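Local coordinates for protein 4-hydroxybutyrate CoA-transferase (Porphyromonas gingivalis, PDB 3EH7) that probably transfers coenzyme A between short carboxylic acids such as acetate and 4-hydroxybutyrate, at residues Glu29-Ser34 and Val122-Leu127; Ala152-Gly157 and Lys176-Val181; His35-Pro40 and Phe138-Asp143; Pro40-Asp45 and Ile156-Arg161. All blocks are in the same frame, centred on the assembly; numbering follows the deposited sequence.

Interaction 1: residues Glu29-Ser34 and Val122-Leu127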
loop_
_atom_site.group_PDB
_atom_site.type_symbol
_atom_site.label_atom_id
_atom_site.label_comp_id
_atom_site.label_asym_id
_atom_site.label_seq_id
_atom_site.Cartn_x
_atom_site.Cartn_y
_atom_site.Cartn_z
ATOM N N GLU A 29 17.371 14.887 23.114
ATOM C CA GLU A 29 16.057 15.282 22.593
ATOM C C GLU A 29 16.004 15.094 21.078
ATOM O O GLU A 29 17.042 15.032 20.411
ATOM C CB GLU A 29 15.714 16.724 22.993
ATOM C CG GLU A 29 15.246 16.855 24.471
ATOM C CD GLU A 29 14.838 18.260 24.845
ATOM O OE1 GLU A 29 15.204 19.210 24.104
ATOM O OE2 GLU A 29 14.154 18.436 25.889
ATOM N N ARG A 30 14.807 14.922 20.541
ATOM C CA ARG A 30 14.621 14.905 19.096
ATOM C C ARG A 30 14.090 16.265 18.644
ATOM O O ARG A 30 13.105 16.769 19.181
ATOM C CB ARG A 30 13.673 13.803 18.654
ATOM C CG ARG A 30 13.680 13.628 17.156
ATOM C CD ARG A 30 12.616 12.690 16.637
ATOM N NE ARG A 30 13.057 11.299 16.577
ATOM C CZ ARG A 30 12.871 10.413 17.546
ATOM N NH1 ARG A 30 12.278 10.768 18.687
ATOM N NH2 ARG A 30 13.305 9.172 17.395
ATOM N N VAL A 31 14.756 16.846 17.654
ATOM C CA VAL A 31 14.446 18.191 17.178
ATOM C C VAL A 31 13.991 18.057 15.748
ATOM O O VAL A 31 14.714 17.487 14.944
ATOM C CB VAL A 31 15.705 19.079 17.204
ATOM C CG1 VAL A 31 15.378 20.491 16.756
ATOM C CG2 VAL A 31 16.328 19.069 18.578
ATOM N N ALA A 32 12.783 18.540 15.448
ATOM C CA ALA A 32 12.256 18.547 14.087
ATOM C C ALA A 32 12.481 19.940 13.504
ATOM O O ALA A 32 12.368 20.935 14.219
ATOM C CB ALA A 32 10.787 18.208 14.090
ATOM N N LEU A 33 12.839 20.005 12.228
ATOM C CA LEU A 33 13.097 21.277 11.545
ATOM C C LEU A 33 12.139 21.391 10.423
ATOM O O LEU A 33 11.788 20.381 9.849
ATOM C CB LEU A 33 14.500 21.310 10.937
ATOM C CG LEU A 33 15.716 21.181 11.858
ATOM C CD1 LEU A 33 16.969 21.274 11.022
ATOM C CD2 LEU A 33 15.700 22.248 12.916
ATOM N N SER A 34 11.748 22.616 10.080
ATOM C CA SER A 34 11.003 22.833 8.839
ATOM C C SER A 34 11.688 22.144 7.670
ATOM O O SER A 34 12.914 22.172 7.543
ATOM C CB SER A 34 10.843 24.326 8.504
ATOM O OG SER A 34 9.964 25.001 9.360
ATOM N N VAL A 122 11.359 19.170 20.359
ATOM C CA VAL A 122 11.566 20.541 19.922
ATOM C C VAL A 122 11.244 20.657 18.433
ATOM O O VAL A 122 11.667 19.816 17.640
ATOM C CB VAL A 122 12.999 20.984 20.177
ATOM C CG1 VAL A 122 13.211 22.428 19.724
ATOM C CG2 VAL A 122 13.316 20.867 21.642
ATOM N N ALA A 123 10.452 21.665 18.073
ATOM C CA ALA A 123 10.164 21.987 16.678
ATOM C C ALA A 123 10.784 23.346 16.420
ATOM O O ALA A 123 10.466 24.321 17.116
ATOM C CB ALA A 123 8.654 22.046 16.419
ATOM N N ILE A 124 11.696 23.415 15.457
ATOM C CA ILE A 124 12.215 24.703 15.012
ATOM C C ILE A 124 11.610 24.920 13.629
ATOM O O ILE A 124 12.010 24.264 12.661
ATOM C CB ILE A 124 13.744 24.773 14.975
ATOM C CG1 ILE A 124 14.358 24.235 16.258
ATOM C CG2 ILE A 124 14.196 26.216 14.848
ATOM C CD1 ILE A 124 15.889 24.327 16.290
ATOM N N VAL A 125 10.631 25.822 13.554
ATOM C CA VAL A 125 9.971 26.084 12.303
ATOM C C VAL A 125 10.212 27.510 11.804
ATOM O O VAL A 125 10.134 28.466 12.571
ATOM C CB VAL A 125 8.459 25.731 12.370
ATOM C CG1 VAL A 125 8.310 24.214 12.525
ATOM C CG2 VAL A 125 7.723 26.511 13.473
ATOM N N GLN A 126 10.484 27.629 10.506
ATOM C CA GLN A 126 10.541 28.916 9.854
ATOM C C GLN A 126 9.131 29.405 9.454
ATOM O O GLN A 126 8.325 28.649 8.927
ATOM C CB GLN A 126 11.487 28.893 8.662
ATOM C CG GLN A 126 11.730 30.277 8.143
ATOM C CD GLN A 126 12.523 30.346 6.871
ATOM O OE1 GLN A 126 12.632 31.421 6.292
ATOM N NE2 GLN A 126 13.105 29.221 6.434
ATOM N N LEU A 127 8.859 30.678 9.738
ATOM C CA LEU A 127 7.538 31.263 9.541
ATOM C C LEU A 127 7.599 32.625 8.866
ATOM O O LEU A 127 8.617 33.324 8.911
ATOM C CB LEU A 127 6.826 31.411 10.890
ATOM C CG LEU A 127 6.673 30.196 11.817
ATOM C CD1 LEU A 127 6.312 30.681 13.235
ATOM C CD2 LEU A 127 5.632 29.186 11.299
HETATM O O HOH W 1 7.760 25.752 8.332
#
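V31 and V122 lie side by side on two neighbouring parallel strands and point the same way. Their CG1 methyls are 4.2 Å apart. In both valines CG1 is anti to the backbone N (chi1 -178° in V31), and the two side chains have matching rotations. V31 CG1 also reaches forward and slants across the end of I124, 3.9 Å from its CD1. L33 and I124 pair in the same manner as the valines, with L33 CD2 3.8 Å from I124 CB. These four residues line one face of this pair of strands. A32 and A123 put their small methyls on the other face.

The backbones are joined by four N-H to C=O bonds. V122 N donates to R30 O, A32 N to V122 O, I124 N to A32 O, and S34 N to I124 O. At the C-terminal end of the pairing a side chain takes over as acceptor. S34 OG turns beside its own backbone N (chi1 -71°) and receives Q126 N at 2.9 Å. The side-chain amide of Q126 is held elsewhere, by N160 and by the carbonyl of G38.

Strand 58-60 flanks 30-33, with I59 against V31 and L33. Helix 41-49 lies on the face of V31, L33 and I124, where V44 meets L33 and C43 meets I124. Helix 145-151 packs on the alanine face, with A148 against A32.

Interaction 2: residues Ala152-Gly157 and Lys176-Val181; sequences AHLVIG and KLDYIV
D178 grips the start of strand 154-160 through its carboxylate, just ahead of the parallel pairing with strand 179-183 in a Rossmann-like sheet. D178 OD2 accepts V155 N at 2.8 Å, through the lone pair that points away from OD1. V155 O is bonded twice in return, by D178 N at 2.9 Å and by Y179 N at 3.2 Å. The Y179 N-H lies in the carbonyl plane, whereas that of D178 is tilted from it by 16°. Regular parallel pairing follows: G157 N donates to Y179 O, and V181 N to G157 O.

Side chains pack on both faces. L154 CD1 sits at the edge of the Y179 ring, near its plane and 3.5 Å from CE2. The same methyl touches D178 CB. I156 CG2 meets V181 CG2 on the face that carries Y179. On the other face V155 and L177 cross, with V155 CG1 3.8 Å from L177 CD2. That leucine also lies over G157, its CD2 4.0 Å from G157 CA.

In the next shell, H24 stacks on the Y179 ring, and A18 and A21 of helix 18-22 pack on V181. R14 NH1 bonds the carbonyl of L177, and strand 15-16 borders 179-183 on its far side. At the opening of the contact a water donates to both H153 O and D178 OD2, 2.7 Å from the latter.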
loop_
_atom_site.group_PDB
_atom_site.type_symbol
_atom_site.label_atom_id
_atom_site.label_comp_id
_atom_site.label_asym_id
_atom_site.label_seq_id
_atom_site.Cartn_x
_atom_site.Cartn_y
_atom_site.Cartn_z
ATOM N N ALA A 152 5.001 19.666 19.546
ATOM C CA ALA A 152 6.271 19.623 20.290
ATOM C C ALA A 152 6.159 20.322 21.622
ATOM O O ALA A 152 5.481 21.330 21.756
ATOM C CB ALA A 152 7.398 20.226 19.490
ATOM N N HIS A 153 6.902 19.789 22.584
ATOM C CA HIS A 153 7.003 20.314 23.942
ATOM C C HIS A 153 7.499 21.762 23.918
ATOM O O HIS A 153 7.034 22.618 24.692
ATOM C CB HIS A 153 8.001 19.425 24.689
ATOM C CG HIS A 153 7.738 19.286 26.152
ATOM N ND1 HIS A 153 6.613 18.660 26.651
ATOM C CD2 HIS A 153 8.487 19.629 27.230
ATOM C CE1 HIS A 153 6.658 18.663 27.974
ATOM N NE2 HIS A 153 7.783 19.247 28.352
ATOM N N LEU A 154 8.457 22.028 23.033
ATOM C CA LEU A 154 9.086 23.354 22.874
ATOM C C LEU A 154 9.080 23.727 21.399
ATOM O O LEU A 154 9.444 22.911 20.550
ATOM C CB LEU A 154 10.535 23.345 23.401
ATOM C CG LEU A 154 11.370 24.638 23.345
ATOM C CD1 LEU A 154 10.960 25.666 24.404
ATOM C CD2 LEU A 154 12.855 24.316 23.512
ATOM N N VAL A 155 8.647 24.946 21.111
ATOM C CA VAL A 155 8.511 25.420 19.771
ATOM C C VAL A 155 9.295 26.713 19.630
ATOM O O VAL A 155 9.076 27.696 20.375
ATOM C CB VAL A 155 7.018 25.647 19.383
ATOM C CG1 VAL A 155 6.911 26.121 17.926
ATOM C CG2 VAL A 155 6.206 24.361 19.585
ATOM N N ILE A 156 10.239 26.685 18.693
ATOM C CA ILE A 156 10.998 27.866 18.281
ATOM C C ILE A 156 10.521 28.251 16.888
ATOM O O ILE A 156 10.579 27.426 15.951
ATOM C CB ILE A 156 12.511 27.595 18.210
ATOM C CG1 ILE A 156 13.015 27.120 19.564
ATOM C CG2 ILE A 156 13.256 28.837 17.728
ATOM C CD1 ILE A 156 14.367 26.424 19.492
ATOM N N GLY A 157 10.027 29.479 16.766
ATOM C CA GLY A 157 9.587 30.019 15.497
ATOM C C GLY A 157 10.624 30.984 14.966
ATOM O O GLY A 157 10.930 31.983 15.610
ATOM N N LYS A 176 1.631 30.483 20.361
ATOM C CA LYS A 176 2.107 29.110 20.533
ATOM C C LYS A 176 3.641 28.993 20.530
ATOM O O LYS A 176 4.142 27.932 20.801
ATOM C CB LYS A 176 1.563 28.196 19.434
ATOM C CG LYS A 176 0.055 28.220 19.294
ATOM C CD LYS A 176 -0.655 27.741 20.519
ATOM C CE LYS A 176 -0.524 26.248 20.684
ATOM N NZ LYS A 176 -1.509 25.846 21.734
ATOM N N LEU A 177 4.370 30.059 20.186
ATOM C CA LEU A 177 5.821 30.002 20.073
ATOM C C LEU A 177 6.474 30.280 21.413
ATOM O O LEU A 177 6.241 31.337 21.995
ATOM C CB LEU A 177 6.305 31.058 19.086
ATOM C CG LEU A 177 5.687 31.044 17.701
ATOM C CD1 LEU A 177 6.280 32.168 16.878
ATOM C CD2 LEU A 177 5.903 29.700 17.093
ATOM N N ASP A 178 7.302 29.356 21.895
ATOM C CA ASP A 178 8.019 29.558 23.155
ATOM C C ASP A 178 9.145 30.561 22.969
ATOM O O ASP A 178 9.357 31.430 23.822
ATOM C CB ASP A 178 8.550 28.238 23.678
ATOM C CG ASP A 178 7.441 27.245 23.917
ATOM O OD1 ASP A 178 6.620 27.523 24.794
ATOM O OD2 ASP A 178 7.336 26.243 23.186
ATOM N N TYR A 179 9.846 30.466 21.847
ATOM C CA TYR A 179 10.800 31.501 21.476
ATOM C C TYR A 179 10.631 31.915 20.047
ATOM O O TYR A 179 10.208 31.123 19.206
ATOM C CB TYR A 179 12.228 31.040 21.706
ATOM C CG TYR A 179 12.455 30.597 23.109
ATOM C CD1 TYR A 179 12.825 31.511 24.096
ATOM C CD2 TYR A 179 12.280 29.259 23.467
ATOM C CE1 TYR A 179 13.023 31.099 25.410
ATOM C CE2 TYR A 179 12.474 28.842 24.768
ATOM C CZ TYR A 179 12.844 29.752 25.731
ATOM O OH TYR A 179 13.041 29.322 27.012
ATOM N N ILE A 180 10.923 33.184 19.811
ATOM C CA ILE A 180 10.878 33.777 18.480
ATOM C C ILE A 180 12.277 34.286 18.103
ATOM O O ILE A 180 12.898 35.059 18.831
ATOM C CB ILE A 180 9.884 34.936 18.406
ATOM C CG1 ILE A 180 8.458 34.425 18.603
ATOM C CG2 ILE A 180 9.987 35.636 17.057
ATOM C CD1 ILE A 180 7.480 35.549 19.002
ATOM N N VAL A 181 12.766 33.829 16.964
ATOM C CA VAL A 181 14.050 34.265 16.470
ATOM C C VAL A 181 13.828 35.062 15.183
ATOM O O VAL A 181 13.343 34.510 14.184
ATOM C CB VAL A 181 14.936 33.033 16.215
ATOM C CG1 VAL A 181 16.226 33.455 15.514
ATOM C CG2 VAL A 181 15.211 32.310 17.537
HETATM O O HOH W 2 5.214 24.638 23.146
#

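Interaction 3: residues His35-Pro40 and Phe138-Asp143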
loop_
_atom_site.group_PDB
_atom_site.type_symbol
_atom_site.label_atom_id
_atom_site.label_comp_id
_atom_site.label_asym_id
_atom_site.label_seq_id
_atom_site.Cartn_x
_atom_site.Cartn_y
_atom_site.Cartn_z
ATOM N N HIS A 35 10.875 21.531 6.823
ATOM C CA HIS A 35 11.336 20.707 5.716
ATOM C C HIS A 35 11.927 21.514 4.562
ATOM O O HIS A 35 11.488 22.620 4.278
ATOM C CB HIS A 35 10.159 19.863 5.187
ATOM C CG HIS A 35 10.533 18.895 4.115
ATOM N ND1 HIS A 35 11.633 18.072 4.216
ATOM C CD2 HIS A 35 9.925 18.570 2.947
ATOM C CE1 HIS A 35 11.709 17.307 3.138
ATOM N NE2 HIS A 35 10.693 17.600 2.343
ATOM N N ALA A 36 12.924 20.919 3.900
ATOM C CA ALA A 36 13.424 21.357 2.590
ATOM C C ALA A 36 13.784 22.846 2.538
ATOM O O ALA A 36 14.707 23.285 3.248
ATOM C CB ALA A 36 12.434 20.935 1.436
ATOM N N ALA A 37 13.105 23.618 1.695
ATOM C CA ALA A 37 13.534 25.003 1.415
ATOM C C ALA A 37 13.310 25.924 2.605
ATOM O O ALA A 37 13.928 26.998 2.683
ATOM C CB ALA A 37 12.831 25.573 0.171
ATOM N N GLY A 38 12.461 25.493 3.532
ATOM C CA GLY A 38 12.131 26.286 4.697
ATOM C C GLY A 38 12.941 25.944 5.912
ATOM O O GLY A 38 12.563 26.274 7.004
ATOM N N VAL A 39 14.045 25.245 5.729
ATOM C CA VAL A 39 14.914 24.915 6.857
ATOM C C VAL A 39 15.280 26.237 7.549
ATOM O O VAL A 39 15.635 27.201 6.886
ATOM C CB VAL A 39 16.187 24.148 6.386
ATOM C CG1 VAL A 39 17.384 24.517 7.226
ATOM C CG2 VAL A 39 15.966 22.628 6.425
ATOM N N PRO A 40 15.143 26.299 8.873
ATOM C CA PRO A 40 15.417 27.551 9.579
ATOM C C PRO A 40 16.932 27.839 9.685
ATOM O O PRO A 40 17.575 27.428 10.639
ATOM C CB PRO A 40 14.800 27.291 10.960
ATOM C CG PRO A 40 14.934 25.827 11.132
ATOM C CD PRO A 40 14.667 25.247 9.788
ATOM N N PHE A 138 3.359 29.022 7.798
ATOM C CA PHE A 138 4.510 28.128 7.656
ATOM C C PHE A 138 5.184 28.316 6.291
ATOM O O PHE A 138 6.134 27.614 5.963
ATOM C CB PHE A 138 4.094 26.670 7.898
ATOM C CG PHE A 138 3.755 26.366 9.334
ATOM C CD1 PHE A 138 2.460 26.557 9.814
ATOM C CD2 PHE A 138 4.737 25.900 10.216
ATOM C CE1 PHE A 138 2.139 26.307 11.151
ATOM C CE2 PHE A 138 4.421 25.633 11.570
ATOM C CZ PHE A 138 3.103 25.826 12.031
ATOM N N GLY A 139 4.737 29.309 5.518
ATOM C CA GLY A 139 5.317 29.581 4.199
ATOM C C GLY A 139 5.374 28.324 3.317
ATOM O O GLY A 139 4.373 27.633 3.130
ATOM N N VAL A 140 6.569 28.030 2.825
ATOM C CA VAL A 140 6.816 26.967 1.868
ATOM C C VAL A 140 6.913 25.552 2.488
ATOM O O VAL A 140 7.075 24.600 1.757
ATOM C CB VAL A 140 8.152 27.237 1.053
ATOM C CG1 VAL A 140 8.069 28.538 0.263
ATOM C CG2 VAL A 140 9.367 27.271 1.971
ATOM N N SER A 141 6.826 25.423 3.816
ATOM C CA SER A 141 6.975 24.130 4.496
ATOM C C SER A 141 5.851 23.845 5.490
ATOM O O SER A 141 5.925 24.202 6.659
ATOM C CB SER A 141 8.352 24.041 5.166
ATOM O OG SER A 141 9.366 24.133 4.177
ATOM N N CYS A 142 4.796 23.205 4.996
ATOM C CA CYS A 142 3.660 22.809 5.810
ATOM C C CYS A 142 3.870 21.361 6.212
ATOM O O CYS A 142 4.160 21.076 7.387
ATOM C CB CYS A 142 2.349 23.021 5.046
ATOM S SG CYS A 142 0.831 22.754 6.023
ATOM N N ASP A 143 3.723 20.446 5.248
ATOM C CA ASP A 143 4.219 19.061 5.400
ATOM C C ASP A 143 4.050 18.416 6.799
ATOM O O ASP A 143 2.929 18.241 7.264
ATOM C CB ASP A 143 5.648 18.978 4.818
ATOM C CG ASP A 143 6.609 20.018 5.394
ATOM O OD1 ASP A 143 7.063 19.849 6.551
ATOM O OD2 ASP A 143 6.950 20.982 4.666
HETATM O O HOH W 3 10.035 23.736 1.402
#
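The imidazole of H35 and the carboxylate of D143 meet obliquely, their planes turned 77° apart. They belong to two loops that each lead from a strand to a helix, in the Rossmann-like N-terminal part of the protein. The carboxylate touches the root of the histidine side chain: both OD1 and OD2 of D143 are 3.4 Å from H35 CB. The methyl of A36 lies over the centre of one face of the H35 ring, 3.7 Å above its plane. F273 meets the ring edge-to-face. A chi1 of -176° carries the H35 ring away from its own backbone N, out to S336, whose OG bonds NE2.

Residues 138-141 form a type II' beta turn with G139 at positive phi. This turn brings V140 and S141 up to the 35-38 backbone. V140 CG2 packs on A37 CB at 4.3 Å and lies close to the G38 backbone. G38 N lies 3.4 Å from S141 OG.

The hydroxyl of S145 bonds D143 OD1 and also takes the N-H of H35, fastening both loops to the start of helix 145-151. D143 OD2 is buried with no polar partner in the model. H35 O takes two bonds, one from G38 N within its own loop. The other comes from S141 OG, 2.6 Å from H35 O and tilted 18° from the carbonyl plane.

Interaction 4: residues Pro40-Asp45 and Ile156-Arg161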
loop_
_atom_site.group_PDB
_atom_site.type_symbol
_atom_site.label_atom_id
_atom_site.label_comp_id
_atom_site.label_asym_id
_atom_site.label_seq_id
_atom_site.Cartn_x
_atom_site.Cartn_y
_atom_site.Cartn_z
ATOM N N PRO A 40 15.143 26.299 8.873
ATOM C CA PRO A 40 15.417 27.551 9.579
ATOM C C PRO A 40 16.932 27.839 9.685
ATOM O O PRO A 40 17.575 27.428 10.639
ATOM C CB PRO A 40 14.800 27.291 10.960
ATOM C CG PRO A 40 14.934 25.827 11.132
ATOM C CD PRO A 40 14.667 25.247 9.788
ATOM N N GLN A 41 17.466 28.577 8.721
ATOM C CA GLN A 41 18.910 28.725 8.579
ATOM C C GLN A 41 19.623 29.344 9.778
ATOM O O GLN A 41 20.719 28.888 10.112
ATOM C CB GLN A 41 19.256 29.508 7.302
ATOM C CG GLN A 41 18.813 28.806 6.045
ATOM C CD GLN A 41 18.951 29.667 4.813
ATOM O OE1 GLN A 41 19.886 30.484 4.709
ATOM N NE2 GLN A 41 18.009 29.507 3.867
ATOM N N SER A 42 19.044 30.367 10.418
ATOM C CA SER A 42 19.704 31.003 11.584
ATOM C C SER A 42 19.841 30.061 12.773
ATOM O O SER A 42 20.894 30.016 13.431
ATOM C CB SER A 42 18.966 32.251 12.061
ATOM O OG SER A 42 18.837 33.160 11.006
ATOM N N CYS A 43 18.792 29.302 13.053
ATOM C CA CYS A 43 18.847 28.364 14.177
ATOM C C CYS A 43 19.763 27.199 13.873
ATOM O O CYS A 43 20.452 26.721 14.761
ATOM C CB CYS A 43 17.465 27.874 14.576
ATOM S SG CYS A 43 16.480 29.181 15.364
ATOM N N VAL A 44 19.787 26.749 12.621
ATOM C CA VAL A 44 20.691 25.671 12.247
ATOM C C VAL A 44 22.130 26.116 12.446
ATOM O O VAL A 44 22.935 25.360 12.981
ATOM C CB VAL A 44 20.478 25.169 10.803
ATOM C CG1 VAL A 44 21.701 24.355 10.333
ATOM C CG2 VAL A 44 19.251 24.305 10.725
ATOM N N ASP A 45 22.456 27.344 12.048
ATOM C CA ASP A 45 23.811 27.864 12.263
ATOM C C ASP A 45 24.165 27.893 13.737
ATOM O O ASP A 45 25.270 27.521 14.122
ATOM C CB ASP A 45 23.965 29.280 11.721
ATOM C CG ASP A 45 24.027 29.333 10.219
ATOM O OD1 ASP A 45 23.984 28.270 9.574
ATOM O OD2 ASP A 45 24.118 30.453 9.672
ATOM N N ILE A 156 10.239 26.685 18.693
ATOM C CA ILE A 156 10.998 27.866 18.281
ATOM C C ILE A 156 10.521 28.251 16.888
ATOM O O ILE A 156 10.579 27.426 15.951
ATOM C CB ILE A 156 12.511 27.595 18.210
ATOM C CG1 ILE A 156 13.015 27.120 19.564
ATOM C CG2 ILE A 156 13.256 28.837 17.728
ATOM C CD1 ILE A 156 14.367 26.424 19.492
ATOM N N GLY A 157 10.027 29.479 16.766
ATOM C CA GLY A 157 9.587 30.019 15.497
ATOM C C GLY A 157 10.624 30.984 14.966
ATOM O O GLY A 157 10.930 31.983 15.610
ATOM N N GLU A 158 11.152 30.690 13.781
ATOM C CA GLU A 158 12.122 31.574 13.136
ATOM C C GLU A 158 11.372 32.434 12.137
ATOM O O GLU A 158 11.034 31.960 11.048
ATOM C CB GLU A 158 13.218 30.761 12.435
ATOM C CG GLU A 158 14.325 31.606 11.831
ATOM C CD GLU A 158 15.575 30.809 11.488
ATOM O OE1 GLU A 158 16.126 30.142 12.386
ATOM O OE2 GLU A 158 16.005 30.852 10.318
ATOM N N ILE A 159 11.088 33.678 12.508
ATOM C CA ILE A 159 10.285 34.555 11.660
ATOM C C ILE A 159 11.175 35.320 10.674
ATOM O O ILE A 159 11.914 36.238 11.029
ATOM C CB ILE A 159 9.405 35.530 12.483
ATOM C CG1 ILE A 159 8.495 34.740 13.419
ATOM C CG2 ILE A 159 8.571 36.391 11.567
ATOM C CD1 ILE A 159 7.377 35.589 14.070
ATOM N N ASN A 160 11.092 34.911 9.418
ATOM C CA ASN A 160 11.929 35.476 8.376
ATOM C C ASN A 160 11.116 36.461 7.521
ATOM O O ASN A 160 10.035 36.134 6.995
ATOM C CB ASN A 160 12.508 34.321 7.551
ATOM C CG ASN A 160 13.438 34.769 6.426
ATOM O OD1 ASN A 160 13.751 35.957 6.239
ATOM N ND2 ASN A 160 13.877 33.783 5.648
ATOM N N ARG A 161 11.642 37.663 7.381
ATOM C CA ARG A 161 10.953 38.683 6.581
ATOM C C ARG A 161 10.769 38.195 5.151
ATOM O O ARG A 161 9.866 38.651 4.454
ATOM C CB ARG A 161 11.711 40.011 6.532
ATOM C CG ARG A 161 12.256 40.571 7.842
ATOM C CD ARG A 161 11.312 40.497 8.972
ATOM N NE ARG A 161 11.650 41.436 10.039
ATOM C CZ ARG A 161 12.713 41.361 10.835
ATOM N NH1 ARG A 161 12.903 42.301 11.750
ATOM N NH2 ARG A 161 13.588 40.362 10.737
#
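E158 sends its carboxylate to the first turn of helix 41-49, and two hydrogen bonds carry the contact. E158 OE2 accepts S42 N at 3.1 Å. E158 OE1 accepts C43 N at 2.9 Å. Both N-H groups come to the syn side of their oxygen, 26° and 21° out of the carboxylate plane. The side chain reaches this far because CG is anti to the backbone N (chi1 -175°) and the chain stays extended to CD. Q41 N is also near OE2 but badly angled for a bond, and it pairs with Y185 OH. The same hydroxyl bonds E158 OE2 and so helps place the carboxylate.

The carboxylate thus meets N-H groups at the helix N terminus from strand 154-160 of the Rossmann-like sheet, while P40 holds the N-cap position. If ionised, the carboxylate would be expected to be favoured by the helix N terminus.

Other contacts are of the van der Waals kind. P40 CB lies 3.6 Å from E158 CD. S42 CB lies 3.6 Å from E158 OE1. C43 SG rests on I156 CG2 at 4.0 Å, and V181 of the neighbouring strand also borders C43.

In the fold
From the N terminus, strand 30-33 runs into the loop 35-40 and then helix 41-49. Interaction 1 closes the first long loop by pairing 30-33 with 122-127. Interaction 3 crosses it, joining the next loop to 138-143. Interaction 4 crosses both, tying the helix start to strand 154-160. Interaction 2 closes a short loop of 18 residues, after interactions 1 and 3 have closed, and shares I156 and G157 with interaction 4. Interactions 1 and 2 add neighbouring strands to one parallel sheet, joined where A123 O meets I156 N. Interaction 4 fixes a helix against that sheet. Interaction 3 joins two loops beside the C-terminal end of strand 30-33.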